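Local coordinates for protein hemin degrading factor (Pseudomonas aeruginosa, PDB 4MGF) that binds heme b through an axial histidine and probably handles heme taken up by the bacterium, at residues A[240-245]-A[307-312]; A[246-251]-A[323-328]; A[251-256]-A[282-287]; A[262-267]-A[334-339]; A[277-282]-A[289-294]. All coordinates share one frame; numbering follows the deposited sequence.

Contact 1 (A[240-245]-A[307-312]); sequences AERLDN and ELWRVR
Atom OE2 of Glu-241 takes three N-H bonds from two arginines of the neighbouring strand. Arg-310 reaches it side-on, NH2 at 2.9 Å from OE2 and NE a little farther, and OE2 lies close to the guanidinium plane. Arg-312 adds its own NH2, 2.9 Å from Glu-241 OE2, meeting it from above the carboxylate plane. One oxygen thus serves both cations, and an acid here probably stays ionised. Glu-241 CG lies between backbone N and carbonyl carbon (chi1 41°), and the chain extends beyond it, carrying the carboxylate alongside Arg-310 with the two planes 74° apart. Both arginines have further partners: Arg-310 NH1 bonds Phe-357 O, and Arg-312 NE pairs with Glu-355 of the C-terminal helix.

Strand 240-243 is an outermost strand of its antiparallel sheet within the chain, paired with 307-313; Glu-241 and Arg-310 form a hydrogen-bonded pair, with Glu-241 N 3.1 Å from Arg-310 O. Leu-243, on the same face, packs CD2 over one face of the Arg-310 guanidinium, whose edge is turned to Glu-241 OE2.

Alanine and arginine meet tryptophan on the other face. Arg-242 CB stands almost exactly over the six-membered ring of Trp-309, 4.0 Å from its centroid, while Ala-240 CB is 3.8 Å from Trp-309 CE3. Trp-309 NE1 is tied to Glu-307 OE1 at 3.0 Å, fixing the indole's rotation. A water joins Arg-242 NE, Leu-243 O, Asn-245 OD1 and Leu-308 N.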
# COMPACT_ATOMS: atom_id res chain seq x y z
N ALA A 240 17.83 2.50 15.60
CA ALA A 240 17.30 3.31 14.51
C ALA A 240 18.20 4.50 14.25
O ALA A 240 18.50 5.26 15.17
CB ALA A 240 15.92 3.79 14.85
N GLU A 241 18.62 4.67 13.00
CA GLU A 241 19.38 5.85 12.61
C GLU A 241 18.90 6.44 11.30
O GLU A 241 18.59 5.72 10.34
CB GLU A 241 20.90 5.58 12.57
CG GLU A 241 21.31 4.25 11.97
CD GLU A 241 22.80 3.97 12.17
OE1 GLU A 241 23.50 4.80 12.79
OE2 GLU A 241 23.28 2.91 11.70
N ARG A 242 18.80 7.76 11.30
CA ARG A 242 18.36 8.49 10.14
C ARG A 242 19.44 8.50 9.06
O ARG A 242 20.65 8.66 9.34
CB ARG A 242 17.96 9.92 10.53
CG ARG A 242 17.24 10.70 9.44
CD ARG A 242 16.33 11.73 10.06
NE ARG A 242 15.86 12.72 9.10
CZ ARG A 242 15.17 13.80 9.45
NH1 ARG A 242 14.89 14.02 10.73
NH2 ARG A 242 14.77 14.66 8.52
N LEU A 243 19.00 8.32 7.82
CA LEU A 243 19.85 8.25 6.65
C LEU A 243 19.56 9.44 5.74
O LEU A 243 18.52 10.10 5.86
CB LEU A 243 19.58 6.97 5.87
CG LEU A 243 19.63 5.66 6.66
CD1 LEU A 243 18.98 4.52 5.86
CD2 LEU A 243 21.07 5.30 7.06
N ASP A 244 20.49 9.72 4.83
CA ASP A 244 20.25 10.79 3.89
C ASP A 244 19.12 10.29 2.98
O ASP A 244 19.15 9.16 2.52
CB ASP A 244 21.52 11.09 3.10
CG ASP A 244 21.39 12.36 2.27
OD1 ASP A 244 21.75 13.45 2.78
OD2 ASP A 244 20.93 12.26 1.12
N ASN A 245 18.12 11.13 2.77
CA ASN A 245 16.95 10.74 1.96
C ASN A 245 17.32 10.15 0.60
O ASN A 245 16.66 9.23 0.11
CB ASN A 245 15.98 11.92 1.77
CG ASN A 245 15.23 12.29 3.06
OD1 ASN A 245 15.17 11.50 3.99
ND2 ASN A 245 14.67 13.49 3.09
N GLU A 307 11.80 11.86 5.81
CA GLU A 307 12.82 11.17 6.58
C GLU A 307 12.96 9.70 6.18
O GLU A 307 12.00 9.05 5.74
CB GLU A 307 12.62 11.35 8.11
CG GLU A 307 11.18 11.40 8.60
CD GLU A 307 11.05 11.78 10.08
OE1 GLU A 307 11.72 11.15 10.91
OE2 GLU A 307 10.29 12.72 10.40
N LEU A 308 14.17 9.20 6.32
CA LEU A 308 14.50 7.84 5.96
C LEU A 308 15.32 7.20 7.09
O LEU A 308 16.25 7.82 7.61
CB LEU A 308 15.31 7.84 4.67
CG LEU A 308 15.77 6.49 4.14
CD1 LEU A 308 14.58 5.62 3.75
CD2 LEU A 308 16.74 6.67 2.97
N TRP A 309 14.99 5.97 7.45
CA TRP A 309 15.60 5.36 8.63
C TRP A 309 16.07 3.95 8.36
O TRP A 309 15.40 3.20 7.66
CB TRP A 309 14.61 5.32 9.79
CG TRP A 309 14.28 6.65 10.38
CD1 TRP A 309 13.39 7.56 9.89
CD2 TRP A 309 14.81 7.21 11.59
NE1 TRP A 309 13.34 8.66 10.72
CE2 TRP A 309 14.21 8.46 11.77
CE3 TRP A 309 15.75 6.77 12.53
CZ2 TRP A 309 14.51 9.29 12.86
CZ3 TRP A 309 16.06 7.58 13.61
CH2 TRP A 309 15.44 8.83 13.76
N ARG A 310 17.22 3.59 8.92
CA ARG A 310 17.62 2.20 8.99
C ARG A 310 17.09 1.72 10.34
O ARG A 310 17.34 2.36 11.36
CB ARG A 310 19.15 2.09 8.94
CG ARG A 310 19.67 0.67 9.15
CD ARG A 310 21.14 0.48 8.70
NE ARG A 310 22.03 1.55 9.16
CZ ARG A 310 22.83 2.26 8.35
NH1 ARG A 310 22.85 2.03 7.04
NH2 ARG A 310 23.59 3.22 8.86
N VAL A 311 16.34 0.62 10.34
CA VAL A 311 15.72 0.12 11.56
C VAL A 311 16.15 -1.31 11.85
O VAL A 311 16.25 -2.12 10.94
CB VAL A 311 14.18 0.18 11.48
CG1 VAL A 311 13.57 -0.20 12.82
CG2 VAL A 311 13.71 1.57 11.09
N ARG A 312 16.40 -1.61 13.13
CA ARG A 312 16.75 -2.96 13.57
C ARG A 312 15.82 -3.41 14.72
O ARG A 312 15.71 -2.74 15.74
CB ARG A 312 18.21 -2.98 14.05
CG ARG A 312 19.22 -2.50 13.02
CD ARG A 312 20.65 -2.53 13.57
NE ARG A 312 21.54 -1.76 12.71
CZ ARG A 312 21.95 -0.52 12.96
NH1 ARG A 312 21.57 0.10 14.07
NH2 ARG A 312 22.76 0.10 12.10
O HOH W 1 16.17 11.25 6.60

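Contact 2 (A[246-251]-A[323-328]); sequences GDLAKL and WEAFDP
Trp-323 meets helix 247-258 with the six-membered part of its indole, whose rim points at the first turn. CZ3 of Trp-323 comes 3.3 Å from Asp-247 O, near the ring plane, and Leu-248 CA lies at the same edge. The carbonyl accepts from Leu-251 N within the helix, and the indole edge abuts it. Leu-251 works differently: its CD2 lies over one face of the Trp-323 ring, 3.7 Å from the centroid of the six-membered ring, a CH-pi contact offset toward the rim. Having CG anti to the backbone N (chi1 177°) carries this leucine's branch out from the helix toward the indole.

The helix thus lies across one face of the antiparallel sheet that includes strand 320-326, and a large flat residue suits the gap, since the two axes are 10.6 Å apart. Polar needs are met elsewhere: Trp-323 NE1 bonds Ala-354 O, and Phe-357 meets the ring edge-to-face. Two residues on, past Glu-324 whose CB points to the other face, Ala-325 offers only a methyl. Its CB lies 4.2 Å from Leu-248 CD2, a small residue beneath a branched one, and Leu-308 of the adjoining strand also touches both.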
# COMPACT_ATOMS: atom_id res chain seq x y z
N GLY A 246 18.38 10.68 -0.01
CA GLY A 246 18.79 10.26 -1.35
C GLY A 246 19.24 8.82 -1.43
O GLY A 246 19.23 8.21 -2.49
N ASP A 247 19.64 8.25 -0.30
CA ASP A 247 20.25 6.92 -0.27
C ASP A 247 19.31 5.77 -0.61
O ASP A 247 19.77 4.65 -0.89
CB ASP A 247 20.88 6.67 1.11
CG ASP A 247 22.19 7.44 1.33
OD1 ASP A 247 22.31 8.60 0.87
OD2 ASP A 247 23.10 6.89 1.98
N LEU A 248 18.00 6.00 -0.56
CA LEU A 248 17.05 4.90 -0.81
C LEU A 248 17.13 4.39 -2.25
O LEU A 248 17.20 3.18 -2.51
CB LEU A 248 15.62 5.35 -0.46
CG LEU A 248 14.46 4.44 -0.89
CD1 LEU A 248 14.63 3.03 -0.37
CD2 LEU A 248 13.12 5.03 -0.44
N ALA A 249 17.15 5.33 -3.19
CA ALA A 249 17.30 5.00 -4.61
C ALA A 249 18.61 4.25 -4.86
O ALA A 249 18.65 3.27 -5.61
CB ALA A 249 17.25 6.26 -5.45
N LYS A 250 19.68 4.69 -4.19
CA LYS A 250 21.01 4.10 -4.35
C LYS A 250 21.03 2.65 -3.87
O LYS A 250 21.74 1.81 -4.44
CB LYS A 250 22.05 4.90 -3.57
CG LYS A 250 22.15 6.37 -3.96
CD LYS A 250 23.45 6.97 -3.46
CE LYS A 250 23.48 8.47 -3.66
NZ LYS A 250 22.26 9.07 -3.04
N LEU A 251 20.25 2.38 -2.82
CA LEU A 251 20.03 1.03 -2.29
C LEU A 251 19.35 0.09 -3.30
O LEU A 251 19.76 -1.06 -3.46
CB LEU A 251 19.20 1.11 -1.00
CG LEU A 251 18.80 -0.22 -0.35
CD1 LEU A 251 19.96 -0.84 0.39
CD2 LEU A 251 17.66 -0.02 0.61
N TRP A 323 14.78 -0.69 5.90
CA TRP A 323 14.77 0.74 5.66
C TRP A 323 13.33 1.23 5.62
O TRP A 323 12.47 0.59 5.00
CB TRP A 323 15.49 1.07 4.34
CG TRP A 323 16.98 1.05 4.44
CD1 TRP A 323 17.75 0.33 5.33
CD2 TRP A 323 17.90 1.80 3.64
NE1 TRP A 323 19.08 0.59 5.11
CE2 TRP A 323 19.20 1.49 4.08
CE3 TRP A 323 17.74 2.71 2.58
CZ2 TRP A 323 20.35 2.06 3.50
CZ3 TRP A 323 18.89 3.27 2.00
CH2 TRP A 323 20.18 2.94 2.47
N GLU A 324 13.07 2.35 6.29
CA GLU A 324 11.73 2.90 6.37
C GLU A 324 11.71 4.37 5.98
O GLU A 324 12.37 5.19 6.59
CB GLU A 324 11.17 2.73 7.80
CG GLU A 324 11.13 1.29 8.25
CD GLU A 324 10.46 1.09 9.61
OE1 GLU A 324 9.85 2.04 10.14
OE2 GLU A 324 10.55 -0.02 10.14
N ALA A 325 10.92 4.70 4.94
CA ALA A 325 10.76 6.06 4.46
C ALA A 325 9.41 6.65 4.87
O ALA A 325 8.38 5.98 4.75
CB ALA A 325 10.89 6.10 2.94
N PHE A 326 9.41 7.90 5.32
CA PHE A 326 8.21 8.54 5.86
C PHE A 326 7.98 9.89 5.21
O PHE A 326 8.94 10.57 4.85
CB PHE A 326 8.35 8.78 7.36
CG PHE A 326 8.60 7.54 8.17
CD1 PHE A 326 9.88 7.08 8.37
CD2 PHE A 326 7.55 6.86 8.74
CE1 PHE A 326 10.11 5.95 9.12
CE2 PHE A 326 7.78 5.73 9.49
CZ PHE A 326 9.06 5.27 9.68
N ASP A 327 6.71 10.30 5.12
CA ASP A 327 6.37 11.63 4.60
C ASP A 327 6.39 12.67 5.72
O ASP A 327 6.63 12.33 6.88
CB ASP A 327 5.01 11.59 3.87
CG ASP A 327 3.85 11.28 4.79
OD1 ASP A 327 3.92 11.54 6.03
OD2 ASP A 327 2.84 10.77 4.27
N PRO A 328 6.16 13.96 5.40
CA PRO A 328 6.19 14.95 6.49
C PRO A 328 5.10 14.82 7.54
O PRO A 328 5.21 15.49 8.57
CB PRO A 328 6.05 16.28 5.75
CG PRO A 328 6.74 16.03 4.46
CD PRO A 328 6.32 14.62 4.08

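Contact 3 (A[251-256]-A[282-287]); sequences LFEAAA and LKWLDD
Leu-282 places its CG beside the backbone N (chi1 -67°), and a chi2 of -54° then spreads its two methyls against separate residues of helix 247-258. CD2 takes Ala-256, the methyl carbons Ala-256 CB and Leu-282 CD2 being only 3.4 Å apart, tighter than ordinary van der Waals contact. CD1 takes Phe-252, one helical turn earlier, at 4.0 Å from Phe-252 CB. The leucine fork therefore straddles positions four apart on the helix, and the small alanine lets the helix come close at this point; Glu-253 passes alongside, its CG 4.4 Å from Leu-282 CG.

Strand 282-285 is an outermost strand of its antiparallel sheet within the chain, and the helix, running nearly antiparallel to it at 152°, covers this margin while its Leu-251 faces the other sheet. Phe-252 turns its ring away from the strand into the interior, where it meets Phe-289 and Leu-336. Toward the surface the pairing becomes looser. Glu-253, extended beyond CG, carries its carboxylate to within 4.2 Å of Trp-284, measured from OE2 to NE1, too far for a bond; the carboxylate and ring planes are 69° apart. An amphipathic tryptophan suits such a border, and its indole meets Phe-289 edge-to-face.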
# COMPACT_ATOMS: atom_id res chain seq x y z
N LEU A 251 20.25 2.38 -2.82
CA LEU A 251 20.03 1.03 -2.29
C LEU A 251 19.35 0.09 -3.30
O LEU A 251 19.76 -1.06 -3.46
CB LEU A 251 19.20 1.11 -1.00
CG LEU A 251 18.80 -0.22 -0.35
CD1 LEU A 251 19.96 -0.84 0.39
CD2 LEU A 251 17.66 -0.02 0.61
N PHE A 252 18.29 0.57 -3.94
CA PHE A 252 17.65 -0.18 -5.04
C PHE A 252 18.67 -0.48 -6.14
O PHE A 252 18.82 -1.64 -6.57
CB PHE A 252 16.50 0.64 -5.65
CG PHE A 252 15.19 0.50 -4.90
CD1 PHE A 252 14.41 -0.63 -5.06
CD2 PHE A 252 14.74 1.50 -4.06
CE1 PHE A 252 13.20 -0.78 -4.39
CE2 PHE A 252 13.53 1.36 -3.38
CZ PHE A 252 12.76 0.22 -3.54
N GLU A 253 19.34 0.57 -6.61
CA GLU A 253 20.40 0.44 -7.61
C GLU A 253 21.48 -0.55 -7.19
O GLU A 253 21.91 -1.39 -7.99
CB GLU A 253 21.00 1.82 -7.93
CG GLU A 253 20.12 2.59 -8.91
CD GLU A 253 20.42 4.07 -8.97
OE1 GLU A 253 20.90 4.62 -7.96
OE2 GLU A 253 20.15 4.69 -10.02
N ALA A 254 21.87 -0.50 -5.93
CA ALA A 254 22.83 -1.46 -5.41
C ALA A 254 22.25 -2.87 -5.30
O ALA A 254 22.94 -3.86 -5.54
CB ALA A 254 23.37 -0.99 -4.08
N ALA A 255 20.97 -2.98 -4.95
CA ALA A 255 20.32 -4.28 -4.90
C ALA A 255 20.15 -4.86 -6.31
O ALA A 255 20.25 -6.07 -6.51
CB ALA A 255 18.97 -4.18 -4.20
N ALA A 256 19.91 -3.99 -7.27
CA ALA A 256 19.77 -4.42 -8.66
C ALA A 256 21.07 -5.01 -9.20
O ALA A 256 21.06 -6.04 -9.86
CB ALA A 256 19.34 -3.27 -9.52
N LEU A 282 15.82 0.02 -13.12
CA LEU A 282 15.53 1.19 -12.32
C LEU A 282 15.66 2.41 -13.21
O LEU A 282 16.61 2.50 -13.99
CB LEU A 282 16.54 1.32 -11.19
CG LEU A 282 16.56 0.29 -10.06
CD1 LEU A 282 15.20 0.15 -9.41
CD2 LEU A 282 17.05 -1.03 -10.56
N LYS A 283 14.74 3.36 -13.08
CA LYS A 283 14.75 4.55 -13.91
C LYS A 283 14.32 5.79 -13.15
O LYS A 283 13.36 5.74 -12.37
CB LYS A 283 13.79 4.38 -15.11
CG LYS A 283 14.46 3.89 -16.38
CD LYS A 283 14.66 2.37 -16.35
CE LYS A 283 15.81 1.92 -17.24
NZ LYS A 283 15.44 1.92 -18.70
N TRP A 284 15.01 6.90 -13.39
CA TRP A 284 14.53 8.19 -12.91
C TRP A 284 13.65 8.84 -13.98
O TRP A 284 13.83 8.59 -15.16
CB TRP A 284 15.70 9.12 -12.60
CG TRP A 284 16.37 8.87 -11.27
CD1 TRP A 284 17.53 8.18 -11.05
CD2 TRP A 284 15.92 9.32 -9.99
NE1 TRP A 284 17.83 8.16 -9.70
CE2 TRP A 284 16.85 8.85 -9.03
CE3 TRP A 284 14.81 10.05 -9.55
CZ2 TRP A 284 16.71 9.11 -7.66
CZ3 TRP A 284 14.67 10.30 -8.19
CH2 TRP A 284 15.62 9.83 -7.26
N LEU A 285 12.71 9.67 -13.54
CA LEU A 285 11.90 10.50 -14.43
C LEU A 285 11.43 11.69 -13.61
O LEU A 285 10.52 11.56 -12.78
CB LEU A 285 10.70 9.71 -14.98
CG LEU A 285 10.02 10.19 -16.26
CD1 LEU A 285 10.99 10.20 -17.43
CD2 LEU A 285 8.79 9.34 -16.60
N ASP A 286 12.06 12.84 -13.83
CA ASP A 286 11.93 14.00 -12.94
C ASP A 286 12.11 13.51 -11.50
O ASP A 286 13.07 12.79 -11.22
CB ASP A 286 10.62 14.75 -13.16
CG ASP A 286 10.54 15.39 -14.56
OD1 ASP A 286 11.57 15.34 -15.28
OD2 ASP A 286 9.48 15.95 -14.93
N ASP A 287 11.17 13.84 -10.61
CA ASP A 287 11.25 13.42 -9.20
C ASP A 287 10.86 11.96 -8.93
O ASP A 287 10.91 11.51 -7.78
CB ASP A 287 10.43 14.36 -8.30
CG ASP A 287 10.94 15.79 -8.33
OD1 ASP A 287 12.18 15.99 -8.34
OD2 ASP A 287 10.12 16.73 -8.33

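Contact 4 (A[262-267]-A[334-339]); sequences IMVFVG and VQLFGA
Phe-265 and Phe-337 pack together on one face of the strand pair, two residues out of register. The rim of Phe-337, at CE2, lies over one face of the Phe-265 ring, and the closest carbons are Phe-265 CD1 and Phe-337 CD2 at 3.7 Å. With planes 51° apart the rings form an oblique pair. Gln-335 comes in on the same side of the Phe-265 ring as Phe-337 but nearer CB, its NE2 3.6 Å from Phe-265 CB and its amide turned almost perpendicular to the ring. Farther along, Met-263 lays its CG against Ala-339 CA at 3.8 Å, while the end of its chain leads away. Here Gly-338 has no side chain, and the Met-263 sulfur lies beside its carbonyl.

Strands 262-268 and 332-338 are central neighbours in a long antiparallel sheet, bound by paired backbone bonds such as Phe-265 N to Gln-335 O at 2.8 Å. Phe-265 lies near Arg-118 and Gln-335 near Arg-228, both heme-binding residues.

The opposite face is built from branched aliphatics. Val-334 places CG2 anti to its backbone N, and that methyl touches two valines, 3.8 Å from both Val-264 CG1 and Val-266 CG2. Leu-336 CD1 borders Val-264 more loosely, and Phe-252 of helix 247-258 closes over Val-264 and Leu-336.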
# COMPACT_ATOMS: atom_id res chain seq x y z
N ILE A 262 14.83 -8.94 -2.47
CA ILE A 262 14.40 -8.07 -1.39
C ILE A 262 12.88 -8.11 -1.19
O ILE A 262 12.18 -8.82 -1.91
CB ILE A 262 14.85 -6.62 -1.63
CG1 ILE A 262 14.38 -6.13 -3.00
CG2 ILE A 262 16.36 -6.50 -1.52
CD1 ILE A 262 14.28 -4.62 -3.12
N MET A 263 12.40 -7.38 -0.20
CA MET A 263 10.97 -7.23 0.03
C MET A 263 10.62 -5.75 0.03
O MET A 263 11.24 -4.97 0.73
CB MET A 263 10.54 -7.90 1.34
CG MET A 263 10.68 -9.43 1.32
SD MET A 263 10.07 -10.26 2.81
CE MET A 263 8.33 -9.91 2.72
N VAL A 264 9.64 -5.36 -0.79
CA VAL A 264 9.24 -3.96 -0.87
C VAL A 264 7.79 -3.86 -0.40
O VAL A 264 6.91 -4.48 -1.00
CB VAL A 264 9.34 -3.42 -2.32
CG1 VAL A 264 8.99 -1.94 -2.35
CG2 VAL A 264 10.74 -3.63 -2.85
N PHE A 265 7.57 -3.12 0.69
CA PHE A 265 6.26 -2.98 1.33
C PHE A 265 5.70 -1.59 1.03
O PHE A 265 6.31 -0.58 1.37
CB PHE A 265 6.37 -3.09 2.86
CG PHE A 265 6.44 -4.50 3.41
CD1 PHE A 265 7.51 -5.33 3.14
CD2 PHE A 265 5.47 -4.94 4.31
CE1 PHE A 265 7.58 -6.62 3.69
CE2 PHE A 265 5.54 -6.22 4.86
CZ PHE A 265 6.59 -7.06 4.55
N VAL A 266 4.52 -1.53 0.43
CA VAL A 266 3.85 -0.27 0.17
C VAL A 266 2.39 -0.41 0.59
O VAL A 266 1.71 -1.38 0.24
CB VAL A 266 3.91 0.14 -1.33
CG1 VAL A 266 2.95 1.30 -1.60
CG2 VAL A 266 5.34 0.51 -1.73
N GLY A 267 1.90 0.56 1.34
CA GLY A 267 0.52 0.47 1.74
C GLY A 267 -0.07 1.75 2.25
O GLY A 267 0.55 2.80 2.24
N VAL A 334 7.23 3.72 2.09
CA VAL A 334 7.71 2.43 1.61
C VAL A 334 8.66 1.85 2.65
O VAL A 334 9.26 2.59 3.43
CB VAL A 334 8.37 2.57 0.20
CG1 VAL A 334 9.49 3.60 0.23
CG2 VAL A 334 8.85 1.22 -0.32
N GLN A 335 8.75 0.52 2.69
CA GLN A 335 9.65 -0.20 3.57
C GLN A 335 10.37 -1.29 2.80
O GLN A 335 9.76 -2.03 2.03
CB GLN A 335 8.88 -0.90 4.69
CG GLN A 335 8.32 -0.01 5.75
CD GLN A 335 7.44 -0.82 6.69
OE1 GLN A 335 7.65 -0.85 7.90
NE2 GLN A 335 6.46 -1.51 6.12
N LEU A 336 11.68 -1.40 3.05
CA LEU A 336 12.46 -2.47 2.44
C LEU A 336 13.00 -3.46 3.47
O LEU A 336 13.56 -3.07 4.50
CB LEU A 336 13.60 -1.87 1.62
CG LEU A 336 13.30 -1.52 0.16
CD1 LEU A 336 12.24 -0.42 0.01
CD2 LEU A 336 14.58 -1.12 -0.53
N PHE A 337 12.83 -4.75 3.19
CA PHE A 337 13.45 -5.79 3.99
C PHE A 337 14.22 -6.71 3.06
O PHE A 337 14.09 -6.62 1.84
CB PHE A 337 12.39 -6.64 4.71
CG PHE A 337 11.55 -5.88 5.70
CD1 PHE A 337 11.71 -6.07 7.06
CD2 PHE A 337 10.57 -4.99 5.27
CE1 PHE A 337 10.94 -5.39 7.98
CE2 PHE A 337 9.78 -4.31 6.19
CZ PHE A 337 9.97 -4.51 7.54
N GLY A 338 15.02 -7.60 3.64
CA GLY A 338 15.58 -8.70 2.90
C GLY A 338 14.57 -9.82 2.78
O GLY A 338 13.74 -10.02 3.67
N ALA A 339 14.62 -10.55 1.68
CA ALA A 339 13.71 -11.67 1.49
C ALA A 339 14.04 -12.78 2.49
O ALA A 339 15.19 -13.18 2.64
CB ALA A 339 13.79 -12.17 0.07

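Contact 5 (A[277-282]-A[289-294]); sequences GPVCNL and FNVLDP
Asp-293 holds the backbone of loop 278-281 with both carboxylate oxygens. OD2 accepts from Cys-280 N at 2.7 Å, and OD1 from Asn-281 N at 2.9 Å through its syn lone pair, the N-H being nearly straight at 168°. Two successive amides thus face one carboxylate, an arrangement for which aspartate is well suited, being short and having two acceptors side by side. With CG beside the backbone N (chi1 -67°), the aspartate turns its carboxylate in toward the loop.

The inner side is tightly filled. Leu-282 CD1 lodges against Phe-289 CZ, 3.5 Å away, and Val-291 CG2, 3.6 Å away, and Val-279 adds its CG1 against CG1 of Val-291. Leu-282 and Val-291 are an antiparallel non-hydrogen-bonded pair at the start of the edge strand, next to strand 288-293, with their side chains lying alongside each other. Next to this pair, Leu-292 N gives its hydrogen to Asn-281 O.

Toward solvent the fit is looser and polar. Asn-281 swings its amide across to Leu-292 O, 3.1 Å from ND2, reaching the carbonyl from above its plane; a second bond from ND2 to Asp-293 OD1 is weak. Water joins Pro-278 O to Asp-293 OD2, while of the exposed Cys-280 side chain CB lies against the carboxylate. Such N-H donors should stabilise the ionised form of Asp-293, and in return the carboxylate fixes the amides of Cys-280 and Asn-281, which pair here with a side chain instead of a strand.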
# COMPACT_ATOMS: atom_id res chain seq x y z
N GLY A 277 11.42 -10.51 -4.03
CA GLY A 277 12.28 -10.91 -5.12
C GLY A 277 13.27 -9.83 -5.51
O GLY A 277 13.28 -8.74 -4.93
N PRO A 278 14.11 -10.12 -6.52
CA PRO A 278 15.11 -9.14 -6.95
C PRO A 278 14.44 -8.01 -7.68
O PRO A 278 13.28 -8.15 -8.04
CB PRO A 278 15.99 -9.93 -7.93
CG PRO A 278 15.52 -11.38 -7.85
CD PRO A 278 14.10 -11.31 -7.39
N VAL A 279 15.15 -6.91 -7.91
CA VAL A 279 14.67 -5.90 -8.84
C VAL A 279 15.72 -5.70 -9.94
O VAL A 279 16.91 -5.85 -9.69
CB VAL A 279 14.34 -4.58 -8.14
CG1 VAL A 279 13.14 -4.79 -7.18
CG2 VAL A 279 15.54 -4.06 -7.40
N CYS A 280 15.30 -5.37 -11.16
CA CYS A 280 16.25 -5.29 -12.26
C CYS A 280 16.42 -3.90 -12.84
O CYS A 280 17.49 -3.29 -12.71
CB CYS A 280 15.89 -6.26 -13.38
SG CYS A 280 15.99 -7.97 -12.86
N ASN A 281 15.38 -3.40 -13.50
CA ASN A 281 15.42 -2.11 -14.16
C ASN A 281 14.95 -0.96 -13.29
O ASN A 281 13.81 -0.95 -12.82
CB ASN A 281 14.61 -2.15 -15.45
CG ASN A 281 14.87 -3.40 -16.24
OD1 ASN A 281 15.90 -3.51 -16.92
ND2 ASN A 281 13.98 -4.37 -16.14
N LEU A 282 15.82 0.02 -13.12
CA LEU A 282 15.53 1.19 -12.32
C LEU A 282 15.66 2.41 -13.21
O LEU A 282 16.61 2.50 -13.99
CB LEU A 282 16.54 1.32 -11.19
CG LEU A 282 16.56 0.29 -10.06
CD1 LEU A 282 15.20 0.15 -9.41
CD2 LEU A 282 17.05 -1.03 -10.56
N PHE A 289 11.33 8.04 -8.90
CA PHE A 289 12.20 6.89 -9.01
C PHE A 289 11.33 5.66 -9.23
O PHE A 289 10.38 5.44 -8.48
CB PHE A 289 13.08 6.75 -7.76
CG PHE A 289 13.97 5.55 -7.80
CD1 PHE A 289 15.20 5.62 -8.43
CD2 PHE A 289 13.57 4.36 -7.24
CE1 PHE A 289 16.03 4.52 -8.47
CE2 PHE A 289 14.39 3.25 -7.28
CZ PHE A 289 15.62 3.32 -7.89
N ASN A 290 11.67 4.84 -10.22
CA ASN A 290 10.81 3.72 -10.61
C ASN A 290 11.50 2.38 -10.72
O ASN A 290 12.63 2.28 -11.20
CB ASN A 290 10.17 4.00 -11.98
CG ASN A 290 9.52 5.35 -12.05
OD1 ASN A 290 8.36 5.50 -11.68
ND2 ASN A 290 10.26 6.35 -12.52
N VAL A 291 10.79 1.33 -10.32
CA VAL A 291 11.18 -0.02 -10.69
C VAL A 291 10.32 -0.43 -11.88
O VAL A 291 9.10 -0.22 -11.87
CB VAL A 291 11.02 -1.02 -9.52
CG1 VAL A 291 11.38 -2.44 -9.95
CG2 VAL A 291 11.89 -0.60 -8.33
N LEU A 292 10.95 -1.00 -12.90
CA LEU A 292 10.25 -1.34 -14.13
C LEU A 292 10.55 -2.76 -14.60
O LEU A 292 11.22 -2.96 -15.60
CB LEU A 292 10.61 -0.35 -15.22
CG LEU A 292 10.27 1.12 -14.94
CD1 LEU A 292 10.73 2.00 -16.09
CD2 LEU A 292 8.78 1.34 -14.65
N ASP A 293 10.04 -3.73 -13.85
CA ASP A 293 10.26 -5.13 -14.16
C ASP A 293 8.99 -5.77 -14.72
O ASP A 293 7.89 -5.23 -14.55
CB ASP A 293 10.77 -5.86 -12.92
CG ASP A 293 12.15 -5.39 -12.52
OD1 ASP A 293 12.81 -4.73 -13.35
OD2 ASP A 293 12.59 -5.67 -11.39
N PRO A 294 9.13 -6.92 -15.41
CA PRO A 294 8.00 -7.56 -16.08
C PRO A 294 6.80 -7.85 -15.17
O PRO A 294 5.67 -7.83 -15.65
CB PRO A 294 8.60 -8.88 -16.58
CG PRO A 294 10.04 -8.54 -16.82
CD PRO A 294 10.41 -7.59 -15.72
O HOH W 2 11.13 -7.26 -9.71

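How the contacts relate
Contacts 1 and 4 lie in the same antiparallel sheet, contact 1 at its edge and contact 4 near its middle; charges and water mark the former, aromatic and aliphatic side chains the latter. Contact 2 is the buried one: its strand bonds to a strand of each, while helix 247-258 lies over it. That helix continues into contact 3, a surface contact on the margin of the second sheet, so its consecutive turns bridge both sheets. Contact 5 shares Leu-282 with contact 3 and adds carboxylate-to-backbone bonds to apolar packing where the chain enters the edge strand. Ile-262 O to Gly-277 N links contact 4 to contact 5.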